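Local coordinates for protein transcriptional regulator, ROK family (PDB 1Z05) that probably binds DNA and regulates transcription in connection with carbohydrate metabolism, as a zinc-binding member of the ROK family homologous to the E. coli Mlc protein, at residues Y45-I48 / D49-P53; Q160-A163 / A164-D167; Q294-R297 / D298-T301; I318-E321 / D322-A326. One frame throughout, in Å; residues are numbered along the deposited sequence.

Contact 1: residues Y45-I48 / D49-P53; sequences YKLI and DQKGP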
ATOM      1  N   TYR A  45      -7.422 -14.886 -19.020  1.00 35.89           N
ATOM      2  CA  TYR A  45      -8.847 -14.948 -18.686  1.00 35.42           C
ATOM      3  C   TYR A  45      -9.479 -13.558 -18.526  1.00 35.01           C
ATOM      4  O   TYR A  45     -10.619 -13.319 -18.973  1.00 35.44           O
ATOM      5  CB  TYR A  45      -9.035 -15.774 -17.415  1.00 36.17           C
ATOM      6  CG  TYR A  45     -10.467 -15.908 -17.000  1.00 36.09           C
ATOM      7  CD1 TYR A  45     -11.264 -16.942 -17.509  1.00 37.32           C
ATOM      8  CD2 TYR A  45     -11.042 -15.001 -16.103  1.00 35.97           C
ATOM      9  CE1 TYR A  45     -12.604 -17.073 -17.124  1.00 38.12           C
ATOM     10  CE2 TYR A  45     -12.386 -15.121 -15.723  1.00 36.72           C
ATOM     11  CZ  TYR A  45     -13.154 -16.156 -16.238  1.00 36.96           C
ATOM     12  OH  TYR A  45     -14.468 -16.298 -15.853  1.00 39.08           O
ATOM     13  N   LYS A  46      -8.749 -12.648 -17.879  1.00 35.40           N
ATOM     14  CA  LYS A  46      -9.205 -11.253 -17.733  1.00 35.05           C
ATOM     15  C   LYS A  46      -9.373 -10.557 -19.089  1.00 35.46           C
ATOM     16  O   LYS A  46     -10.355  -9.836 -19.305  1.00 34.65           O
ATOM     17  CB  LYS A  46      -8.267 -10.454 -16.819  1.00 33.93           C
ATOM     18  CG  LYS A  46      -8.758  -9.038 -16.518  1.00 36.26           C
ATOM     19  CD  LYS A  46      -7.746  -8.252 -15.699  1.00 36.08           C
ATOM     20  CE  LYS A  46      -8.223  -6.836 -15.431  1.00 35.10           C
ATOM     21  NZ  LYS A  46      -7.281  -6.166 -14.488  1.00 37.00           N
ATOM     22  N   LEU A  47      -8.423 -10.772 -20.000  1.00 35.32           N
ATOM     23  CA  LEU A  47      -8.551 -10.241 -21.361  1.00 36.99           C
ATOM     24  C   LEU A  47      -9.806 -10.762 -22.072  1.00 37.53           C
ATOM     25  O   LEU A  47     -10.561  -9.988 -22.668  1.00 38.17           O
ATOM     26  CB  LEU A  47      -7.298 -10.549 -22.188  1.00 36.47           C
ATOM     27  CG  LEU A  47      -6.088  -9.640 -21.953  1.00 38.28           C
ATOM     28  CD1 LEU A  47      -4.860 -10.184 -22.682  1.00 40.31           C
ATOM     29  CD2 LEU A  47      -6.373  -8.197 -22.373  1.00 37.88           C
ATOM     30  N   ILE A  48     -10.029 -12.073 -21.989  1.00 37.52           N
ATOM     31  CA  ILE A  48     -11.209 -12.707 -22.585  1.00 37.14           C
ATOM     32  C   ILE A  48     -12.514 -12.188 -21.957  1.00 39.00           C
ATOM     33  O   ILE A  48     -13.490 -11.896 -22.667  1.00 39.83           O
ATOM     34  CB  ILE A  48     -11.126 -14.249 -22.469  1.00 37.12           C
ATOM     35  CG1 ILE A  48      -9.925 -14.769 -23.252  1.00 35.13           C
ATOM     36  CG2 ILE A  48     -12.389 -14.905 -23.006  1.00 37.45           C
ATOM     37  CD1 ILE A  48      -9.544 -16.193 -22.934  1.00 39.03           C
ATOM     38  N   ASP A  49     -12.518 -12.058 -20.633  1.00 38.99           N
ATOM     39  CA  ASP A  49     -13.694 -11.587 -19.906  1.00 40.14           C
ATOM     40  C   ASP A  49     -14.065 -10.159 -20.323  1.00 40.69           C
ATOM     41  O   ASP A  49     -15.240  -9.848 -20.556  1.00 41.93           O
ATOM     42  CB  ASP A  49     -13.448 -11.673 -18.394  1.00 38.56           C
ATOM     43  CG  ASP A  49     -14.724 -11.553 -17.576  1.00 43.32           C
ATOM     44  OD1 ASP A  49     -15.803 -11.959 -18.059  1.00 48.84           O
ATOM     45  OD2 ASP A  49     -14.644 -11.055 -16.436  1.00 40.21           O
ATOM     46  N   GLN A  50     -13.057  -9.304 -20.434  1.00 40.57           N
ATOM     47  CA  GLN A  50     -13.279  -7.891 -20.710  1.00 41.49           C
ATOM     48  C   GLN A  50     -13.331  -7.534 -22.195  1.00 40.60           C
ATOM     49  O   GLN A  50     -13.920  -6.521 -22.562  1.00 40.36           O
ATOM     50  CB  GLN A  50     -12.221  -7.048 -19.990  1.00 41.36           C
ATOM     51  CG  GLN A  50     -12.399  -7.034 -18.477  1.00 43.26           C
ATOM     52  CD  GLN A  50     -11.314  -6.268 -17.736  1.00 44.24           C
ATOM     53  OE1 GLN A  50     -10.233  -6.010 -18.275  1.00 45.61           O
ATOM     54  NE2 GLN A  50     -11.594  -5.918 -16.479  1.00 43.01           N
ATOM     55  N   LYS A  51     -12.724  -8.361 -23.046  1.00 41.40           N
ATOM     56  CA  LYS A  51     -12.580  -8.019 -24.468  1.00 41.81           C
ATOM     57  C   LYS A  51     -13.137  -9.060 -25.442  1.00 41.81           C
ATOM     58  O   LYS A  51     -13.193  -8.798 -26.640  1.00 41.98           O
ATOM     59  CB  LYS A  51     -11.109  -7.745 -24.812  1.00 42.61           C
ATOM     60  CG  LYS A  51     -10.571  -6.420 -24.323  1.00 43.93           C
ATOM     61  CD  LYS A  51      -9.101  -6.289 -24.682  1.00 48.91           C
ATOM     62  CE  LYS A  51      -8.484  -5.028 -24.091  1.00 55.23           C
ATOM     63  NZ  LYS A  51      -8.477  -5.040 -22.589  1.00 60.80           N
ATOM     64  N   GLY A  52     -13.536 -10.231 -24.947  1.00 41.42           N
ATOM     65  CA  GLY A  52     -14.095 -11.284 -25.815  1.00 40.92           C
ATOM     66  C   GLY A  52     -15.379 -10.836 -26.511  1.00 41.35           C
ATOM     67  O   GLY A  52     -16.074  -9.965 -25.997  1.00 40.96           O
ATOM     68  N   PRO A  53     -15.703 -11.413 -27.690  1.00 40.37           N
ATOM     69  CA  PRO A  53     -14.970 -12.442 -28.427  1.00 40.64           C
ATOM     70  C   PRO A  53     -13.631 -11.919 -28.928  1.00 41.16           C
ATOM     71  O   PRO A  53     -13.561 -10.826 -29.500  1.00 41.10           O
ATOM     72  CB  PRO A  53     -15.893 -12.774 -29.605  1.00 40.85           C
ATOM     73  CG  PRO A  53     -16.798 -11.601 -29.739  1.00 40.68           C
ATOM     74  CD  PRO A  53     -16.946 -11.015 -28.378  1.00 40.01           C
TER
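The Tyr45 ring meets Asp49 one helical turn later: its CE2 lies 4.5 Å from Asp49 CB, an oblique approach. Tyr45 holds its ring anti to its own N (chi1 -179°), among Leu417 and Tyr418 of helix 407-418, Asn105 and Leu127. The Gln50 amide has the extended chain of Lys46 on one face: Lys46 CG stands over Gln50 CD at 4.0 Å, and Lys46 CE lies beyond, 3.6 Å from both Gln50 OE1 and Gln50 NE2. Lysine methylenes suit this cover, as the ammonium group reaches past it. Lys51 bends only at its last torsion (chi4 64°), which brings Lys51 NZ to 3.8 Å from the methyl Leu47 CD2. Beneath these side chains the helix ends. Lys51 N bonds to Leu47 O at 2.7 Å, and the final turn closes with Gly52 N on Ile48 O at 2.8 Å, the donor lying above the carbonyl plane. Gly52 then leaves helical geometry, and a cis peptide leads into Pro53. Asp49 directs its carboxylate to Lys414, Tyr418 and Thr103, so its probable negative charge is matched by a salt bridge and two hydroxyls, tying helix 35-51 to helix 407-418 and strand 99-103.

Contact 2: residues Q160-A163 / A164-D167; sequences QTYA and AQLD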
ATOM      1  N   GLN A 160     -28.688 -28.192   0.773  1.00 37.49           N
ATOM      2  CA  GLN A 160     -29.820 -29.099   0.728  1.00 37.30           C
ATOM      3  C   GLN A 160     -31.078 -28.379   0.260  1.00 38.00           C
ATOM      4  O   GLN A 160     -31.788 -28.879  -0.611  1.00 38.02           O
ATOM      5  CB  GLN A 160     -30.063 -29.744   2.104  1.00 37.04           C
ATOM      6  CG  GLN A 160     -29.068 -30.842   2.455  1.00 36.22           C
ATOM      7  CD  GLN A 160     -29.074 -31.188   3.932  1.00 38.25           C
ATOM      8  OE1 GLN A 160     -30.081 -31.023   4.616  1.00 39.70           O
ATOM      9  NE2 GLN A 160     -27.945 -31.676   4.429  1.00 37.06           N
ATOM     10  N   THR A 161     -31.352 -27.209   0.831  1.00 37.41           N
ATOM     11  CA  THR A 161     -32.588 -26.490   0.520  1.00 38.61           C
ATOM     12  C   THR A 161     -32.639 -26.048  -0.942  1.00 38.29           C
ATOM     13  O   THR A 161     -33.679 -26.160  -1.587  1.00 37.50           O
ATOM     14  CB  THR A 161     -32.786 -25.261   1.424  1.00 38.32           C
ATOM     15  OG1 THR A 161     -32.828 -25.686   2.789  1.00 40.72           O
ATOM     16  CG2 THR A 161     -34.109 -24.543   1.084  1.00 40.82           C
ATOM     17  N   TYR A 162     -31.514 -25.549  -1.451  1.00 37.87           N
ATOM     18  CA  TYR A 162     -31.478 -24.984  -2.798  1.00 38.65           C
ATOM     19  C   TYR A 162     -30.809 -25.885  -3.829  1.00 38.72           C
ATOM     20  O   TYR A 162     -30.349 -25.406  -4.860  1.00 39.14           O
ATOM     21  CB  TYR A 162     -30.841 -23.589  -2.759  1.00 39.50           C
ATOM     22  CG  TYR A 162     -31.623 -22.657  -1.869  1.00 41.88           C
ATOM     23  CD1 TYR A 162     -32.838 -22.110  -2.301  1.00 42.08           C
ATOM     24  CD2 TYR A 162     -31.181 -22.362  -0.576  1.00 39.63           C
ATOM     25  CE1 TYR A 162     -33.575 -21.269  -1.476  1.00 44.28           C
ATOM     26  CE2 TYR A 162     -31.909 -21.525   0.256  1.00 41.52           C
ATOM     27  CZ  TYR A 162     -33.105 -20.984  -0.197  1.00 43.53           C
ATOM     28  OH  TYR A 162     -33.832 -20.158   0.628  1.00 44.64           O
ATOM     29  N   ALA A 163     -30.788 -27.188  -3.558  1.00 38.32           N
ATOM     30  CA  ALA A 163     -30.116 -28.163  -4.423  1.00 39.01           C
ATOM     31  C   ALA A 163     -30.467 -28.030  -5.911  1.00 39.44           C
ATOM     32  O   ALA A 163     -29.584 -28.130  -6.772  1.00 39.30           O
ATOM     33  CB  ALA A 163     -30.395 -29.573  -3.939  1.00 38.90           C
ATOM     34  N   ALA A 164     -31.746 -27.805  -6.205  1.00 40.34           N
ATOM     35  CA  ALA A 164     -32.230 -27.726  -7.589  1.00 40.64           C
ATOM     36  C   ALA A 164     -31.703 -26.498  -8.333  1.00 42.04           C
ATOM     37  O   ALA A 164     -31.540 -26.532  -9.554  1.00 43.82           O
ATOM     38  CB  ALA A 164     -33.751 -27.758  -7.630  1.00 39.82           C
ATOM     39  N   GLN A 165     -31.448 -25.423  -7.591  1.00 41.88           N
ATOM     40  CA  GLN A 165     -30.965 -24.166  -8.156  1.00 42.87           C
ATOM     41  C   GLN A 165     -29.447 -24.078  -8.161  1.00 42.99           C
ATOM     42  O   GLN A 165     -28.875 -23.181  -8.788  1.00 43.15           O
ATOM     43  CB  GLN A 165     -31.546 -22.983  -7.381  1.00 42.22           C
ATOM     44  CG  GLN A 165     -33.005 -22.722  -7.700  1.00 46.35           C
ATOM     45  CD  GLN A 165     -33.788 -22.206  -6.512  1.00 48.30           C
ATOM     46  OE1 GLN A 165     -34.198 -21.047  -6.488  1.00 50.85           O
ATOM     47  NE2 GLN A 165     -34.008 -23.067  -5.522  1.00 50.05           N
ATOM     48  N   LEU A 166     -28.795 -24.994  -7.447  1.00 41.84           N
ATOM     49  CA  LEU A 166     -27.334 -25.021  -7.404  1.00 41.86           C
ATOM     50  C   LEU A 166     -26.807 -25.789  -8.599  1.00 42.94           C
ATOM     51  O   LEU A 166     -27.356 -26.821  -8.972  1.00 42.29           O
ATOM     52  CB  LEU A 166     -26.839 -25.656  -6.102  1.00 41.44           C
ATOM     53  CG  LEU A 166     -27.059 -24.799  -4.859  1.00 42.60           C
ATOM     54  CD1 LEU A 166     -27.131 -25.649  -3.627  1.00 46.65           C
ATOM     55  CD2 LEU A 166     -25.966 -23.756  -4.712  1.00 45.02           C
ATOM     56  N   ASP A 167     -25.747 -25.277  -9.205  1.00 42.31           N
ATOM     57  CA  ASP A 167     -25.161 -25.930 -10.363  1.00 43.73           C
ATOM     58  C   ASP A 167     -23.692 -26.205 -10.022  1.00 42.82           C
ATOM     59  O   ASP A 167     -23.408 -26.994  -9.116  1.00 43.26           O
ATOM     60  CB  ASP A 167     -25.355 -25.063 -11.623  1.00 43.28           C
ATOM     61  CG  ASP A 167     -25.135 -25.838 -12.923  1.00 49.27           C
ATOM     62  OD1 ASP A 167     -24.718 -27.023 -12.885  1.00 53.61           O
ATOM     63  OD2 ASP A 167     -25.386 -25.254 -14.002  1.00 56.21           O
TER
HETATM   64  O   HOH W   1     -33.953 -27.520  -4.232  1.00 42.59           O
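Leu166 folds back over the carbonyl of Tyr162. Its CB lies 3.7 Å from Tyr162 O, CG approaches the same oxygen more closely, at 3.3 Å, and the branch CD1 goes on past it to within 4.3 Å of Tyr162 CB, a loose apolar touch. Leucine suits the place because its branched apolar end can lie over that carbonyl and against Tyr162 CB. The first torsion, with CG opposite the carbonyl carbon (chi1 -71°), turns the leucine back along the chain. Tyr162 O is also the polar centre of the turn: Gln165 N donates to it at 2.9 Å from well above the carbonyl plane, and Leu166 N adds a weak bond, with another weak one to Ala163 O. The Gln165 chain bends at chi2 and sets NE2 at the edge of the Tyr162 ring, 3.6 Å from CD1, the amide plane turned 60° from the ring. The methyl Thr161 CG2 sits over the centre of one ring face. A water accepts from Ala164 N and donates to Thr161 O, linking the helix end to the turn. Small alanines at 163 and 164 suit a tight, exposed bend. Tyr162 is the first residue beyond helix 144-161, and the turn leads into strand 168-176; the tyrosine meets Phe158 of that helix and Ile133 and Thr135 of strand 131-138, while Gln109 of strand 108-116 bonds to Gln165 O and Asp167 N.

Contact 3: residues Q294-R297 / D298-T301; sequences QAIR and DQVT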
ATOM      1  N   GLN A 294     -23.493   6.003  16.834  1.00 42.34           N
ATOM      2  CA  GLN A 294     -23.880   6.279  18.222  1.00 42.57           C
ATOM      3  C   GLN A 294     -23.574   7.721  18.645  1.00 42.00           C
ATOM      4  O   GLN A 294     -24.394   8.361  19.304  1.00 41.79           O
ATOM      5  CB  GLN A 294     -23.206   5.280  19.172  1.00 43.41           C
ATOM      6  CG  GLN A 294     -23.580   5.413  20.655  1.00 45.82           C
ATOM      7  CD  GLN A 294     -24.983   4.914  20.968  1.00 51.02           C
ATOM      8  OE1 GLN A 294     -25.978   5.594  20.702  1.00 53.60           O
ATOM      9  NE2 GLN A 294     -25.066   3.729  21.559  1.00 55.31           N
ATOM     10  N   ALA A 295     -22.400   8.228  18.263  1.00 40.86           N
ATOM     11  CA  ALA A 295     -21.993   9.585  18.628  1.00 40.33           C
ATOM     12  C   ALA A 295     -22.904  10.656  18.008  1.00 39.90           C
ATOM     13  O   ALA A 295     -23.195  11.668  18.645  1.00 39.53           O
ATOM     14  CB  ALA A 295     -20.521   9.836  18.246  1.00 40.60           C
ATOM     15  N   ILE A 296     -23.341  10.428  16.772  0.50 40.03           N
ATOM     16  CA  ILE A 296     -24.257  11.352  16.093  0.50 40.52           C
ATOM     17  C   ILE A 296     -25.622  11.374  16.788  0.50 40.70           C
ATOM     18  O   ILE A 296     -26.146  12.446  17.111  0.50 40.30           O
ATOM     19  CB  ILE A 296     -24.398  11.008  14.587  0.50 40.32           C
ATOM     20  CG1 ILE A 296     -23.057  11.196  13.857  0.50 40.71           C
ATOM     21  CG2 ILE A 296     -25.514  11.830  13.925  0.50 40.58           C
ATOM     22  CD1 ILE A 296     -22.424  12.577  14.011  0.50 40.32           C
ATOM     23  N   ARG A 297     -26.180  10.188  17.026  1.00 41.01           N
ATOM     24  CA  ARG A 297     -27.456  10.048  17.758  1.00 42.65           C
ATOM     25  C   ARG A 297     -27.384  10.688  19.146  1.00 42.39           C
ATOM     26  O   ARG A 297     -28.306  11.393  19.560  1.00 42.25           O
ATOM     27  CB  ARG A 297     -27.877   8.578  17.872  1.00 41.78           C
ATOM     28  CG  ARG A 297     -28.178   7.909  16.535  1.00 44.90           C
ATOM     29  CD  ARG A 297     -28.822   6.521  16.702  1.00 46.56           C
ATOM     30  NE  ARG A 297     -28.104   5.652  17.639  1.00 55.51           N
ATOM     31  CZ  ARG A 297     -27.300   4.649  17.293  1.00 56.93           C
ATOM     32  NH1 ARG A 297     -27.089   4.352  16.015  1.00 58.46           N
ATOM     33  NH2 ARG A 297     -26.705   3.931  18.239  1.00 59.02           N
ATOM     34  N   ASP A 298     -26.280  10.449  19.849  1.00 43.07           N
ATOM     35  CA  ASP A 298     -26.042  11.057  21.157  1.00 43.25           C
ATOM     36  C   ASP A 298     -25.961  12.587  21.118  1.00 41.93           C
ATOM     37  O   ASP A 298     -26.378  13.245  22.065  1.00 41.89           O
ATOM     38  CB  ASP A 298     -24.764  10.498  21.790  1.00 44.51           C
ATOM     39  CG  ASP A 298     -24.931   9.079  22.331  1.00 48.55           C
ATOM     40  OD1 ASP A 298     -26.054   8.523  22.294  1.00 52.60           O
ATOM     41  OD2 ASP A 298     -23.919   8.513  22.802  1.00 52.86           O
ATOM     42  N   GLN A 299     -25.406  13.144  20.039  1.00 41.18           N
ATOM     43  CA  GLN A 299     -25.305  14.597  19.881  1.00 41.10           C
ATOM     44  C   GLN A 299     -26.689  15.217  19.737  1.00 39.02           C
ATOM     45  O   GLN A 299     -27.003  16.215  20.381  1.00 38.11           O
ATOM     46  CB  GLN A 299     -24.467  14.956  18.654  1.00 42.23           C
ATOM     47  CG  GLN A 299     -22.969  14.992  18.898  1.00 47.33           C
ATOM     48  CD  GLN A 299     -22.180  15.086  17.605  1.00 54.16           C
ATOM     49  OE1 GLN A 299     -22.513  15.876  16.716  1.00 60.07           O
ATOM     50  NE2 GLN A 299     -21.127  14.279  17.493  1.00 52.15           N
ATOM     51  N   VAL A 300     -27.500  14.604  18.882  1.00 38.07           N
ATOM     52  CA  VAL A 300     -28.873  15.026  18.638  1.00 38.51           C
ATOM     53  C   VAL A 300     -29.656  14.968  19.952  1.00 37.31           C
ATOM     54  O   VAL A 300     -30.299  15.940  20.336  1.00 36.70           O
ATOM     55  CB  VAL A 300     -29.530  14.138  17.538  1.00 38.82           C
ATOM     56  CG1 VAL A 300     -31.039  14.380  17.447  1.00 40.23           C
ATOM     57  CG2 VAL A 300     -28.866  14.398  16.196  1.00 37.92           C
ATOM     58  N   THR A 301     -29.558  13.839  20.653  1.00 36.90           N
ATOM     59  CA  THR A 301     -30.207  13.672  21.956  1.00 36.76           C
ATOM     60  C   THR A 301     -29.782  14.744  22.958  1.00 36.13           C
ATOM     61  O   THR A 301     -30.621  15.281  23.666  1.00 36.06           O
ATOM     62  CB  THR A 301     -29.945  12.263  22.553  1.00 36.66           C
ATOM     63  OG1 THR A 301     -30.315  11.266  21.597  1.00 39.06           O
ATOM     64  CG2 THR A 301     -30.748  12.045  23.820  1.00 37.97           C
TER
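Backbone bonds of the alpha-helical i to i+4 kind come first between 294-297 and 298-301: Asp298 N to Gln294 O at 2.9 Å, Gln299 N to Ala295 O, Val300 N to Ile296 O, and Thr301 N to Arg297 O. A second donor reaches the last of these carbonyls. The hydroxyl Thr301 OG1 gives its proton to Arg297 O at 2.9 Å from above the carbonyl plane, so that two bonds grip one oxygen; OG1 stands opposite its own carbonyl carbon (chi1 -53°), facing back down the helix. Threonine suits this exposed position because the helix itself satisfies its hydroxyl.

Among polar side chains, the Gln294 amide and the Asp298 carboxylate lie nearly parallel, their planes 16° apart, with Gln294 OE1 3.3 Å from Asp298 OD1. Both are acceptors, so this is proximity without a bond. Gln294 OE1 instead receives a weak bond from Arg297 NH2 at 3.1 Å, and one face of the guanidinium lies against Gln294 CA, which sits toward its rim. The arginine charge would probably ease the crowding of oxygens there. Gln299 is set apart, its NE2 bonding to Val290 O.

Apolar contacts are made with other helices: Ile296 and Val300 turn their branched chains to Val337 of helix 332-356 and Ile323 of helix 320-328. This is an amphipathic helix, with Gln294, Asp298 and Thr301 outward, and it lies near the zinc site without forming it: the side chain of Ala295 is about 10 Å from those of the zinc ligands Cys279 and Cys286.

Contact 4: residues I318-E321 / D322-A326; sequences ISIE and DICAA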
ATOM      1  N   ILE A 318     -34.641   8.037  18.145  1.00 50.68           N
ATOM      2  CA  ILE A 318     -34.036   8.665  16.963  1.00 48.53           C
ATOM      3  C   ILE A 318     -32.995   7.766  16.289  1.00 47.76           C
ATOM      4  O   ILE A 318     -32.028   7.346  16.921  1.00 47.16           O
ATOM      5  CB  ILE A 318     -33.334  10.010  17.323  1.00 48.64           C
ATOM      6  CG1 ILE A 318     -34.201  10.882  18.248  1.00 48.91           C
ATOM      7  CG2 ILE A 318     -32.861  10.740  16.056  1.00 46.13           C
ATOM      8  CD1 ILE A 318     -35.208  11.769  17.560  1.00 51.41           C
ATOM      9  N   SER A 319     -33.202   7.486  15.006  1.00 46.96           N
ATOM     10  CA  SER A 319     -32.226   6.758  14.204  1.00 46.95           C
ATOM     11  C   SER A 319     -31.423   7.714  13.324  1.00 47.11           C
ATOM     12  O   SER A 319     -31.749   8.902  13.223  1.00 46.32           O
ATOM     13  CB  SER A 319     -32.925   5.708  13.336  1.00 47.62           C
ATOM     14  OG  SER A 319     -33.661   6.312  12.284  1.00 45.75           O
ATOM     15  N   ILE A 320     -30.375   7.188  12.693  1.00 47.06           N
ATOM     16  CA  ILE A 320     -29.590   7.946  11.725  1.00 47.30           C
ATOM     17  C   ILE A 320     -30.447   8.288  10.505  1.00 47.45           C
ATOM     18  O   ILE A 320     -30.368   9.402   9.973  1.00 47.11           O
ATOM     19  CB  ILE A 320     -28.298   7.188  11.306  1.00 48.10           C
ATOM     20  CG1 ILE A 320     -27.383   6.961  12.522  1.00 47.91           C
ATOM     21  CG2 ILE A 320     -27.543   7.946  10.188  1.00 45.82           C
ATOM     22  CD1 ILE A 320     -26.702   8.235  13.052  1.00 50.58           C
ATOM     23  N   GLU A 321     -31.274   7.333  10.083  1.00 46.95           N
ATOM     24  CA  GLU A 321     -32.250   7.559   9.012  1.00 47.12           C
ATOM     25  C   GLU A 321     -33.167   8.744   9.318  1.00 46.02           C
ATOM     26  O   GLU A 321     -33.421   9.564   8.440  1.00 46.21           O
ATOM     27  CB  GLU A 321     -33.091   6.300   8.753  1.00 47.52           C
ATOM     28  CG  GLU A 321     -32.363   5.174   8.014  1.00 51.94           C
ATOM     29  CD  GLU A 321     -31.482   4.312   8.919  1.00 56.50           C
ATOM     30  OE1 GLU A 321     -31.387   4.594  10.134  1.00 59.08           O
ATOM     31  OE2 GLU A 321     -30.884   3.339   8.408  1.00 58.25           O
ATOM     32  N   ASP A 322     -33.659   8.822  10.557  1.00 45.09           N
ATOM     33  CA  ASP A 322     -34.509   9.936  11.007  1.00 44.19           C
ATOM     34  C   ASP A 322     -33.778  11.278  10.942  1.00 43.04           C
ATOM     35  O   ASP A 322     -34.350  12.277  10.508  1.00 41.94           O
ATOM     36  CB  ASP A 322     -34.997   9.722  12.441  1.00 43.90           C
ATOM     37  CG  ASP A 322     -35.833   8.467  12.604  1.00 47.43           C
ATOM     38  OD1 ASP A 322     -36.165   7.808  11.592  1.00 51.43           O
ATOM     39  OD2 ASP A 322     -36.153   8.137  13.762  1.00 47.89           O
ATOM     40  N   ILE A 323     -32.525  11.291  11.394  1.00 42.46           N
ATOM     41  CA  ILE A 323     -31.695  12.499  11.364  1.00 42.19           C
ATOM     42  C   ILE A 323     -31.462  12.959   9.923  1.00 42.88           C
ATOM     43  O   ILE A 323     -31.578  14.155   9.617  1.00 43.33           O
ATOM     44  CB  ILE A 323     -30.339  12.296  12.106  1.00 42.23           C
ATOM     45  CG1 ILE A 323     -30.583  11.922  13.572  1.00 41.98           C
ATOM     46  CG2 ILE A 323     -29.485  13.568  12.042  1.00 39.15           C
ATOM     47  CD1 ILE A 323     -29.412  11.221  14.258  1.00 41.63           C
ATOM     48  N   CYS A 324     -31.140  12.008   9.045  1.00 42.91           N
ATOM     49  CA  CYS A 324     -30.894  12.293   7.632  1.00 43.67           C
ATOM     50  C   CYS A 324     -32.125  12.801   6.908  1.00 43.23           C
ATOM     51  O   CYS A 324     -32.019  13.673   6.048  1.00 44.67           O
ATOM     52  CB  CYS A 324     -30.340  11.062   6.918  1.00 43.97           C
ATOM     53  SG  CYS A 324     -28.645  10.724   7.333  1.00 49.08           S
ATOM     54  N   ALA A 325     -33.289  12.255   7.262  1.00 42.75           N
ATOM     55  CA  ALA A 325     -34.559  12.671   6.683  1.00 41.47           C
ATOM     56  C   ALA A 325     -34.971  14.053   7.176  1.00 41.24           C
ATOM     57  O   ALA A 325     -35.586  14.821   6.437  1.00 41.07           O
ATOM     58  CB  ALA A 325     -35.651  11.646   6.987  1.00 41.69           C
ATOM     59  N   ALA A 326     -34.640  14.360   8.428  1.00 40.51           N
ATOM     60  CA  ALA A 326     -34.912  15.679   8.992  1.00 40.53           C
ATOM     61  C   ALA A 326     -34.021  16.739   8.341  1.00 40.28           C
ATOM     62  O   ALA A 326     -34.499  17.812   7.962  1.00 40.77           O
ATOM     63  CB  ALA A 326     -34.737  15.670  10.505  1.00 38.93           C
TER
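Ile318 and Ile323 make the tight side of this helix start: the methyl Ile318 CG2 sits 3.6 Å from Ile323 CG1, the two chains crossing at about a right angle. Ile323 is buried, its branched chain suited to reach on to Ile338 of helix 332-356, and Ile318, partly exposed, covers it from the loop. Fit is looser around Ile320, whose CD1 is 4.2 Å from Ile323 CD1 and whose CG2 is 4.1 Å from Cys324 SG, though these residues too are buried. The other side is polar and nearer solvent. There Ser319, the N-cap residue, turns OG between its own N and carbonyl carbon (chi1 71°), which lets it receive Asp322 N at 3.0 Å in a fairly straight bond (158°). Asp322 reciprocates less firmly: its OD2 accepts a weak, long but straight bond from Ser319 N at 3.3 Å. Glu321 and Ala325 lie exposed beyond, the glutamate bent at chi2 and brushing Val366 and Gln369. Together the reciprocal bonds form a capping box, in which serine and aspartate occupy backbone N-H groups that the first turn cannot pair by itself, and the aspartate's charge probably interacts favourably with the positive end of the helix dipole.

Overall arrangement
Contacts 1 to 4 follow one another in series along the chain. Contact 1, at the end of helix 35-51, and contact 2, at the turn between helix 144-161 and strand 168-176, have centres 29 Å apart and do not touch. Contacts 3 and 4 lie on the far side of the chain's centre from contact 1, with centres about 49 and 45 Å from it. These two are neighbours, with centres 11 Å apart on the consecutive helices 293-305 and 320-328; Arg297 CG packs 3.8 Å from Ile320 CD1, and both helices also meet helix 332-356. Contacts 1 and 2 are thus separate local features, while contacts 3 and 4 form one packing unit near the zinc-binding region.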